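Local coordinates for protein V-type ATP synthase alpha chain (Thermoplasma volcanium, PDB 4O1S) that is an intein of the Hint fold, a protein-splicing element that interrupts subunit A of a V-type ATP synthase, at residues G73-R87 / D132-V146. Numbering follows the deposited sequence. Where two conformers were deposited one is given.
Sequences GKSSYLVRIETIGGR and DRVKSIAYEKGDFDV. With SO4 (sulfate ion), chain F.
Arg80 and Glu140 form a diagonal salt bridge across a long, bent antiparallel beta ribbon of the intein's mostly beta Hint fold. Both strands turn a corner together, at Ser76 and Gly142, and pass from one sheet into another. A beta bulge shifts the register there. Gripping side-on, Arg80 NE and NH2 both bond Glu140 OE1, NE at 2.8 Å. OE1 lies near the guanidinium plane but is met from above the carboxylate plane, and the two planes stand 46° apart. Arg80 NH2 also donates at 3.0 Å to O3 of a sulfate probably from the crystallisation liquor, while NH1 bonds Ser90 OG. At the corner, Leu78 lays CD2 over one face of the Phe144 ring, 3.5 Å from its centroid, a CH-pi contact. Its CD1 branch meets Val146 CG1. On the other side of the ribbon, Val79 CG1 touches Ile137 CG2 and the edge of the Tyr139 ring. Beyond the corner, Lys74 NZ makes salt bridges to Asp145 OD1 at 2.9 Å and, weakly, to Asp143 OD2. At the far end, a classic bulge places Lys135 and Ser136 opposite Glu82, whose O accepts from both backbone N atoms. Asp132 has CG anti to its backbone N (chi1 -158°), which carries the carboxylate to the turn 83-86. OD1 takes Gly85 N on its syn lone pair. Arg87 NE bonds Gly163 O. Thr83 OG1, at 2.7 Å, and Arg87 NH1, at 2.9 Å, reach Asp132 OD2 from opposite faces of the carboxylate.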
ATOM      1  N   GLY A  73      -9.571   2.614  -8.831  1.00 39.00           N
ATOM      2  CA  GLY A  73      -9.523   3.617  -9.877  1.00 32.69           C
ATOM      3  C   GLY A  73      -8.736   3.158 -11.085  1.00 32.76           C
ATOM      4  O   GLY A  73      -8.598   1.958 -11.348  1.00 33.41           O
ATOM      5  N   LYS A  74      -8.219   4.134 -11.826  1.00 37.55           N
ATOM      6  CA  LYS A  74      -7.405   3.873 -13.014  1.00 30.26           C
ATOM      7  C   LYS A  74      -6.122   4.676 -12.930  1.00 30.17           C
ATOM      8  O   LYS A  74      -6.119   5.828 -12.498  1.00 31.15           O
ATOM      9  CB  LYS A  74      -8.156   4.261 -14.300  1.00 20.90           C
ATOM     10  CG  LYS A  74      -9.267   3.270 -14.754  1.00 21.49           C
ATOM     11  CD  LYS A  74      -8.701   1.894 -15.059  1.00 27.83           C
ATOM     12  CE  LYS A  74      -9.343   1.277 -16.278  1.00 36.84           C
ATOM     13  NZ  LYS A  74      -8.772  -0.092 -16.473  1.00 49.80           N
ATOM     14  N   SER A  75      -5.018   4.069 -13.337  1.00 26.88           N
ATOM     15  CA  SER A  75      -3.822   4.857 -13.588  1.00 21.30           C
ATOM     16  C   SER A  75      -3.231   4.443 -14.936  1.00 27.26           C
ATOM     17  O   SER A  75      -3.395   3.304 -15.386  1.00 34.53           O
ATOM     18  CB  SER A  75      -2.800   4.707 -12.470  1.00 17.08           C
ATOM     19  OG  SER A  75      -1.542   5.258 -12.846  1.00 27.77           O
ATOM     20  N   SER A  76      -2.577   5.398 -15.580  1.00 20.66           N
ATOM     21  CA  SER A  76      -1.884   5.185 -16.828  1.00 23.46           C
ATOM     22  C   SER A  76      -0.490   4.713 -16.540  1.00 28.14           C
ATOM     23  O   SER A  76       0.219   4.252 -17.444  1.00 31.55           O
ATOM     24  CB  SER A  76      -1.771   6.516 -17.571  1.00 21.58           C
ATOM     25  OG  SER A  76      -2.995   6.836 -18.185  1.00 30.22           O
ATOM     26  N   TYR A  77      -0.083   4.876 -15.288  1.00 22.82           N
ATOM     27  CA  TYR A  77       1.299   4.647 -14.929  1.00 31.79           C
ATOM     28  C   TYR A  77       1.404   3.838 -13.664  1.00 33.73           C
ATOM     29  O   TYR A  77       0.632   4.026 -12.727  1.00 35.24           O
ATOM     30  CB  TYR A  77       2.036   5.972 -14.729  1.00 34.31           C
ATOM     31  CG  TYR A  77       2.043   6.813 -15.950  1.00 36.92           C
ATOM     32  CD1 TYR A  77       2.929   6.557 -16.976  1.00 46.52           C
ATOM     33  CD2 TYR A  77       1.136   7.845 -16.102  1.00 44.65           C
ATOM     34  CE1 TYR A  77       2.929   7.320 -18.126  1.00 53.31           C
ATOM     35  CE2 TYR A  77       1.121   8.615 -17.250  1.00 48.65           C
ATOM     36  CZ  TYR A  77       2.021   8.352 -18.260  1.00 52.95           C
ATOM     37  OH  TYR A  77       2.012   9.117 -19.412  1.00 60.21           O
ATOM     38  N   LEU A  78       2.390   2.956 -13.642  1.00 28.83           N
ATOM     39  CA  LEU A  78       2.741   2.222 -12.440  1.00 28.59           C
ATOM     40  C   LEU A  78       4.267   2.294 -12.270  1.00 26.07           C
ATOM     41  O   LEU A  78       5.022   2.230 -13.261  1.00 27.79           O
ATOM     42  CB  LEU A  78       2.305   0.768 -12.583  1.00 24.71           C
ATOM     43  CG  LEU A  78       1.226   0.164 -11.690  1.00 27.85           C
ATOM     44  CD1 LEU A  78       0.395   1.187 -10.929  1.00 18.37           C
ATOM     45  CD2 LEU A  78       0.348  -0.776 -12.526  1.00 22.82           C
ATOM     46  N   VAL A  79       4.711   2.453 -11.024  1.00 18.68           N
ATOM     47  CA  VAL A  79       6.124   2.333 -10.671  1.00 24.48           C
ATOM     48  C   VAL A  79       6.342   1.009  -9.946  1.00 29.44           C
ATOM     49  O   VAL A  79       5.726   0.747  -8.909  1.00 27.27           O
ATOM     50  CB  VAL A  79       6.530   3.460  -9.739  1.00 26.85           C
ATOM     51  CG1 VAL A  79       8.038   3.415  -9.491  1.00 20.76           C
ATOM     52  CG2 VAL A  79       6.068   4.813 -10.320  1.00 16.18           C
ATOM     53  N   ARG A  80       7.191   0.154 -10.505  1.00 31.44           N
ATOM     54  CA  ARG A  80       7.408  -1.164  -9.911  1.00 23.96           C
ATOM     55  C   ARG A  80       8.760  -1.128  -9.255  1.00 29.48           C
ATOM     56  O   ARG A  80       9.767  -0.792  -9.884  1.00 37.78           O
ATOM     57  CB  ARG A  80       7.357  -2.262 -10.968  1.00 20.54           C
ATOM     58  CG  ARG A  80       6.320  -2.000 -12.055  1.00 24.56           C
ATOM     59  CD  ARG A  80       5.803  -3.295 -12.586  1.00 27.18           C
ATOM     60  NE  ARG A  80       4.792  -3.168 -13.640  1.00 38.48           N
ATOM     61  CZ  ARG A  80       3.498  -3.461 -13.478  1.00 39.11           C
ATOM     62  NH1 ARG A  80       3.048  -3.866 -12.283  1.00 30.01           N
ATOM     63  NH2 ARG A  80       2.652  -3.349 -14.509  1.00 35.54           N
ATOM     64  N   ILE A  81       8.768  -1.442  -7.971  1.00 31.98           N
ATOM     65  CA  ILE A  81       9.962  -1.320  -7.147  1.00 29.14           C
ATOM     66  C   ILE A  81      10.402  -2.670  -6.613  1.00 31.93           C
ATOM     67  O   ILE A  81       9.600  -3.457  -6.091  1.00 33.21           O
ATOM     68  CB  ILE A  81       9.683  -0.431  -5.942  1.00 24.01           C
ATOM     69  CG1 ILE A  81       9.178   0.927  -6.419  1.00 27.18           C
ATOM     70  CG2 ILE A  81      10.926  -0.298  -5.066  1.00 13.32           C
ATOM     71  CD1 ILE A  81       8.384   1.665  -5.385  1.00 18.69           C
ATOM     72  N   GLU A  82      11.690  -2.926  -6.723  1.00 29.60           N
ATOM     73  CA  GLU A  82      12.241  -4.160  -6.216  1.00 32.01           C
ATOM     74  C   GLU A  82      13.484  -3.868  -5.380  1.00 29.43           C
ATOM     75  O   GLU A  82      14.352  -3.069  -5.776  1.00 30.31           O
ATOM     76  CB  GLU A  82      12.605  -5.019  -7.392  1.00 36.94           C
ATOM     77  CG  GLU A  82      12.450  -6.451  -7.171  1.00 44.05           C
ATOM     78  CD  GLU A  82      12.252  -7.096  -8.485  1.00 64.94           C
ATOM     79  OE1 GLU A  82      13.048  -8.001  -8.814  1.00 79.28           O
ATOM     80  OE2 GLU A  82      11.324  -6.649  -9.207  1.00 65.96           O
ATOM     81  N   THR A  83      13.568  -4.511  -4.222  1.00 26.45           N
ATOM     82  CA  THR A  83      14.684  -4.282  -3.301  1.00 27.51           C
ATOM     83  C   THR A  83      15.676  -5.424  -3.356  1.00 31.54           C
ATOM     84  O   THR A  83      15.373  -6.511  -3.845  1.00 35.88           O
ATOM     85  CB  THR A  83      14.200  -4.176  -1.861  1.00 21.42           C
ATOM     86  OG1 THR A  83      13.588  -5.415  -1.477  1.00 20.14           O
ATOM     87  CG2 THR A  83      13.191  -3.055  -1.716  1.00 19.71           C
ATOM     88  N   ILE A  84      16.863  -5.183  -2.830  1.00 31.30           N
ATOM     89  CA  ILE A  84      17.869  -6.229  -2.797  1.00 31.28           C
ATOM     90  C   ILE A  84      17.338  -7.405  -2.013  1.00 31.87           C
ATOM     91  O   ILE A  84      17.550  -8.549  -2.386  1.00 31.59           O
ATOM     92  CB  ILE A  84      19.130  -5.736  -2.127  1.00 24.96           C
ATOM     93  CG1 ILE A  84      19.596  -4.465  -2.828  1.00 26.14           C
ATOM     94  CG2 ILE A  84      20.181  -6.815  -2.145  1.00 25.45           C
ATOM     95  CD1 ILE A  84      21.041  -4.266  -2.806  1.00 28.05           C
ATOM     96  N   GLY A  85      16.618  -7.109  -0.938  1.00 23.14           N
ATOM     97  CA  GLY A  85      16.046  -8.137  -0.101  1.00 25.63           C
ATOM     98  C   GLY A  85      14.855  -8.890  -0.663  1.00 29.02           C
ATOM     99  O   GLY A  85      14.204  -9.657   0.066  1.00 32.54           O
ATOM    100  N   GLY A  86      14.541  -8.670  -1.938  1.00 26.78           N
ATOM    101  CA  GLY A  86      13.461  -9.410  -2.592  1.00 18.44           C
ATOM    102  C   GLY A  86      12.074  -8.887  -2.304  1.00 23.45           C
ATOM    103  O   GLY A  86      11.106  -9.607  -2.405  1.00 29.31           O
ATOM    104  N   ARG A  87      11.981  -7.621  -1.922  1.00 28.46           N
ATOM    105  CA  ARG A  87      10.691  -7.017  -1.655  1.00 24.00           C
ATOM    106  C   ARG A  87      10.223  -6.243  -2.875  1.00 25.06           C
ATOM    107  O   ARG A  87      11.041  -5.677  -3.611  1.00 28.51           O
ATOM    108  CB  ARG A  87      10.789  -6.070  -0.469  1.00 31.02           C
ATOM    109  CG  ARG A  87      11.184  -6.758   0.806  1.00 35.66           C
ATOM    110  CD  ARG A  87      11.148  -5.807   1.963  1.00 33.17           C
ATOM    111  NE  ARG A  87      11.180  -6.561   3.196  1.00 30.19           N
ATOM    112  CZ  ARG A  87      12.294  -7.016   3.750  1.00 30.11           C
ATOM    113  NH1 ARG A  87      13.475  -6.766   3.193  1.00 33.67           N
ATOM    114  NH2 ARG A  87      12.221  -7.715   4.867  1.00 22.48           N
ATOM    115  N   ASP A 132      15.525  -1.378   3.253  1.00 34.58           N
ATOM    116  CA  ASP A 132      16.028  -2.223   2.199  1.00 33.76           C
ATOM    117  C   ASP A 132      16.393  -1.351   0.994  1.00 30.38           C
ATOM    118  O   ASP A 132      15.618  -0.471   0.592  1.00 27.21           O
ATOM    119  CB  ASP A 132      14.938  -3.236   1.844  1.00 33.10           C
ATOM    120  CG  ASP A 132      15.482  -4.447   1.171  1.00 36.76           C
ATOM    121  OD1 ASP A 132      16.703  -4.416   0.845  1.00 42.01           O
ATOM    122  OD2 ASP A 132      14.682  -5.403   0.973  1.00 30.13           O
ATOM    123  N   ARG A 133      17.579  -1.573   0.441  1.00 34.21           N
ATOM    124  CA  ARG A 133      18.020  -0.796  -0.712  1.00 35.08           C
ATOM    125  C   ARG A 133      17.174  -1.182  -1.916  1.00 36.58           C
ATOM    126  O   ARG A 133      16.957  -2.376  -2.175  1.00 31.26           O
ATOM    127  CB  ARG A 133      19.501  -1.049  -1.012  1.00 36.00           C
ATOM    128  CG  ARG A 133      20.390  -0.521   0.096  0.54 38.44           C
ATOM    129  CD  ARG A 133      21.871  -0.601  -0.215  0.54 39.93           C
ATOM    130  NE  ARG A 133      22.597   0.348   0.625  0.54 39.85           N
ATOM    131  CZ  ARG A 133      22.820   1.612   0.281  0.54 33.06           C
ATOM    132  NH1 ARG A 133      22.395   2.054  -0.897  0.54 34.68           N
ATOM    133  NH2 ARG A 133      23.472   2.430   1.099  0.54 21.14           N
ATOM    134  N   VAL A 134      16.667  -0.187  -2.644  1.00 33.91           N
ATOM    135  CA  VAL A 134      16.020  -0.528  -3.891  1.00 30.90           C
ATOM    136  C   VAL A 134      17.069  -0.856  -4.954  1.00 29.76           C
ATOM    137  O   VAL A 134      18.044  -0.110  -5.163  1.00 26.88           O
ATOM    138  CB  VAL A 134      14.926   0.471  -4.356  1.00 27.39           C
ATOM    139  CG1 VAL A 134      14.638   1.505  -3.295  1.00 30.93           C
ATOM    140  CG2 VAL A 134      15.249   1.089  -5.715  1.00 21.63           C
ATOM    141  N   LYS A 135      16.852  -2.028  -5.554  1.00 20.59           N
ATOM    142  CA  LYS A 135      17.686  -2.633  -6.569  1.00 25.46           C
ATOM    143  C   LYS A 135      17.244  -2.104  -7.925  1.00 34.23           C
ATOM    144  O   LYS A 135      18.061  -1.843  -8.815  1.00 30.91           O
ATOM    145  CB  LYS A 135      17.442  -4.139  -6.514  1.00 27.38           C
ATOM    146  CG  LYS A 135      18.192  -5.004  -7.501  1.00 33.85           C
ATOM    147  CD  LYS A 135      17.605  -6.423  -7.449  1.00 45.16           C
ATOM    148  CE  LYS A 135      18.439  -7.417  -8.251  1.00 57.11           C
ATOM    149  NZ  LYS A 135      17.786  -8.761  -8.292  1.00 60.46           N
ATOM    150  N   SER A 136      15.933  -1.967  -8.091  1.00 35.81           N
ATOM    151  CA  SER A 136      15.417  -1.558  -9.380  1.00 39.27           C
ATOM    152  C   SER A 136      14.065  -0.872  -9.306  1.00 33.68           C
ATOM    153  O   SER A 136      13.246  -1.171  -8.445  1.00 34.44           O
ATOM    154  CB  SER A 136      15.290  -2.760 -10.295  1.00 39.12           C
ATOM    155  OG  SER A 136      13.919  -3.004 -10.495  1.00 44.60           O
ATOM    156  N   ILE A 137      13.851   0.050 -10.236  1.00 30.59           N
ATOM    157  CA  ILE A 137      12.596   0.775 -10.361  1.00 29.55           C
ATOM    158  C   ILE A 137      12.198   0.779 -11.818  1.00 28.29           C
ATOM    159  O   ILE A 137      13.005   1.109 -12.687  1.00 21.84           O
ATOM    160  CB  ILE A 137      12.750   2.229  -9.912  1.00 28.85           C
ATOM    161  CG1 ILE A 137      13.254   2.285  -8.466  1.00 25.76           C
ATOM    162  CG2 ILE A 137      11.438   2.929 -10.020  1.00 21.73           C
ATOM    163  CD1 ILE A 137      13.584   3.657  -7.992  1.00 23.05           C
ATOM    164  N   ALA A 138      10.965   0.375 -12.097  1.00 34.89           N
ATOM    165  CA  ALA A 138      10.492   0.291 -13.481  1.00 32.81           C
ATOM    166  C   ALA A 138       9.294   1.199 -13.676  1.00 34.00           C
ATOM    167  O   ALA A 138       8.362   1.207 -12.846  1.00 37.63           O
ATOM    168  CB  ALA A 138      10.118  -1.134 -13.829  1.00 25.31           C
ATOM    169  N   TYR A 139       9.318   1.968 -14.760  1.00 28.23           N
ATOM    170  CA  TYR A 139       8.171   2.800 -15.121  1.00 25.76           C
ATOM    171  C   TYR A 139       7.428   2.137 -16.272  1.00 26.63           C
ATOM    172  O   TYR A 139       8.034   1.715 -17.256  1.00 36.23           O
ATOM    173  CB  TYR A 139       8.617   4.215 -15.504  1.00 27.69           C
ATOM    174  CG  TYR A 139       9.424   4.918 -14.432  1.00 36.32           C
ATOM    175  CD1 TYR A 139       9.149   4.717 -13.103  1.00 35.33           C
ATOM    176  CD2 TYR A 139      10.460   5.781 -14.756  1.00 51.54           C
ATOM    177  CE1 TYR A 139       9.874   5.341 -12.128  1.00 40.13           C
ATOM    178  CE2 TYR A 139      11.201   6.415 -13.773  1.00 57.68           C
ATOM    179  CZ  TYR A 139      10.901   6.182 -12.452  1.00 50.65           C
ATOM    180  OH  TYR A 139      11.620   6.781 -11.429  1.00 57.48           O
ATOM    181  N   GLU A 140       6.115   2.016 -16.135  1.00 24.22           N
ATOM    182  CA  GLU A 140       5.318   1.346 -17.153  1.00 24.32           C
ATOM    183  C   GLU A 140       4.041   2.125 -17.470  1.00 30.58           C
ATOM    184  O   GLU A 140       3.278   2.510 -16.574  1.00 29.77           O
ATOM    185  CB  GLU A 140       4.977  -0.066 -16.689  1.00 17.47           C
ATOM    186  CG  GLU A 140       4.450  -0.951 -17.787  1.00 34.02           C
ATOM    187  CD  GLU A 140       4.014  -2.329 -17.284  1.00 40.82           C
ATOM    188  OE1 GLU A 140       4.697  -2.914 -16.407  1.00 36.33           O
ATOM    189  OE2 GLU A 140       2.977  -2.825 -17.772  1.00 42.06           O
ATOM    190  N   LYS A 141       3.818   2.362 -18.753  1.00 34.45           N
ATOM    191  CA  LYS A 141       2.581   2.967 -19.217  1.00 31.61           C
ATOM    192  C   LYS A 141       1.621   1.865 -19.664  1.00 33.00           C
ATOM    193  O   LYS A 141       2.032   0.929 -20.351  1.00 36.56           O
ATOM    194  CB  LYS A 141       2.878   3.911 -20.367  1.00 26.95           C
ATOM    195  CG  LYS A 141       1.695   4.655 -20.901  1.00 30.55           C
ATOM    196  CD  LYS A 141       2.196   5.852 -21.703  1.00 42.09           C
ATOM    197  CE  LYS A 141       1.045   6.648 -22.280  1.00 50.62           C
ATOM    198  NZ  LYS A 141       0.172   5.800 -23.155  1.00 54.26           N
ATOM    199  N   GLY A 142       0.356   1.966 -19.256  1.00 34.53           N
ATOM    200  CA  GLY A 142      -0.676   0.987 -19.597  1.00 33.80           C
ATOM    201  C   GLY A 142      -2.071   1.459 -19.185  1.00 34.14           C
ATOM    202  O   GLY A 142      -2.301   2.657 -19.029  1.00 30.37           O
ATOM    203  N   ASP A 143      -3.013   0.530 -19.028  1.00 37.97           N
ATOM    204  CA  ASP A 143      -4.351   0.890 -18.549  1.00 40.23           C
ATOM    205  C   ASP A 143      -4.627   0.119 -17.256  1.00 40.63           C
ATOM    206  O   ASP A 143      -5.299  -0.920 -17.246  1.00 43.01           O
ATOM    207  CB  ASP A 143      -5.443   0.633 -19.612  1.00 30.92           C
ATOM    208  CG  ASP A 143      -6.856   1.125 -19.167  1.00 67.92           C
ATOM    209  OD1 ASP A 143      -6.971   2.203 -18.511  1.00 58.24           O
ATOM    210  OD2 ASP A 143      -7.854   0.423 -19.488  1.00 65.66           O
ATOM    211  N   PHE A 144      -4.093   0.629 -16.161  1.00 30.46           N
ATOM    212  CA  PHE A 144      -4.095  -0.170 -14.962  1.00 34.24           C
ATOM    213  C   PHE A 144      -5.249   0.150 -14.041  1.00 33.67           C
ATOM    214  O   PHE A 144      -5.616   1.319 -13.829  1.00 27.54           O
ATOM    215  CB  PHE A 144      -2.788  -0.020 -14.218  1.00 27.31           C
ATOM    216  CG  PHE A 144      -1.582  -0.122 -15.098  1.00 24.07           C
ATOM    217  CD1 PHE A 144      -1.125  -1.358 -15.522  1.00 16.65           C
ATOM    218  CD2 PHE A 144      -0.873   1.025 -15.465  1.00 29.21           C
ATOM    219  CE1 PHE A 144       0.016  -1.454 -16.309  1.00 25.70           C
ATOM    220  CE2 PHE A 144       0.270   0.948 -16.260  1.00 27.05           C
ATOM    221  CZ  PHE A 144       0.715  -0.290 -16.688  1.00 29.85           C
ATOM    222  N   ASP A 145      -5.826  -0.923 -13.520  1.00 26.73           N
ATOM    223  CA  ASP A 145      -6.692  -0.833 -12.369  1.00 39.07           C
ATOM    224  C   ASP A 145      -5.834  -0.597 -11.133  1.00 39.64           C
ATOM    225  O   ASP A 145      -4.863  -1.325 -10.893  1.00 37.90           O
ATOM    226  CB  ASP A 145      -7.446  -2.142 -12.209  1.00 47.31           C
ATOM    227  CG  ASP A 145      -8.537  -2.291 -13.216  1.00 47.14           C
ATOM    228  OD1 ASP A 145      -8.949  -1.252 -13.790  1.00 43.37           O
ATOM    229  OD2 ASP A 145      -8.979  -3.438 -13.407  1.00 44.31           O
ATOM    230  N   VAL A 146      -6.166   0.420 -10.349  1.00 35.76           N
ATOM    231  CA  VAL A 146      -5.418   0.631  -9.119  1.00 41.88           C
ATOM    232  C   VAL A 146      -6.370   0.704  -7.930  1.00 38.11           C
ATOM    233  O   VAL A 146      -7.563   0.972  -8.093  1.00 29.58           O
ATOM    234  CB  VAL A 146      -4.445   1.853  -9.191  1.00 28.44           C
ATOM    235  CG1 VAL A 146      -3.415   1.634 -10.256  1.00 24.18           C
ATOM    236  CG2 VAL A 146      -5.191   3.135  -9.467  1.00 27.25           C
TER
HETATM  237  S   SO4 F 204      -0.872  -5.118 -13.523  1.00 84.74           S
HETATM  238  O1  SO4 F 204      -0.035  -5.092 -12.312  1.00 75.12           O
HETATM  239  O2  SO4 F 204      -2.118  -4.373 -13.311  1.00 86.50           O
HETATM  240  O3  SO4 F 204      -0.129  -4.520 -14.637  1.00 88.19           O
HETATM  241  O4  SO4 F 204      -1.226  -6.499 -13.871  1.00 87.74           O
HETATM  242  O   HOH W   1      11.402  -2.774 -10.543  1.00 44.83           O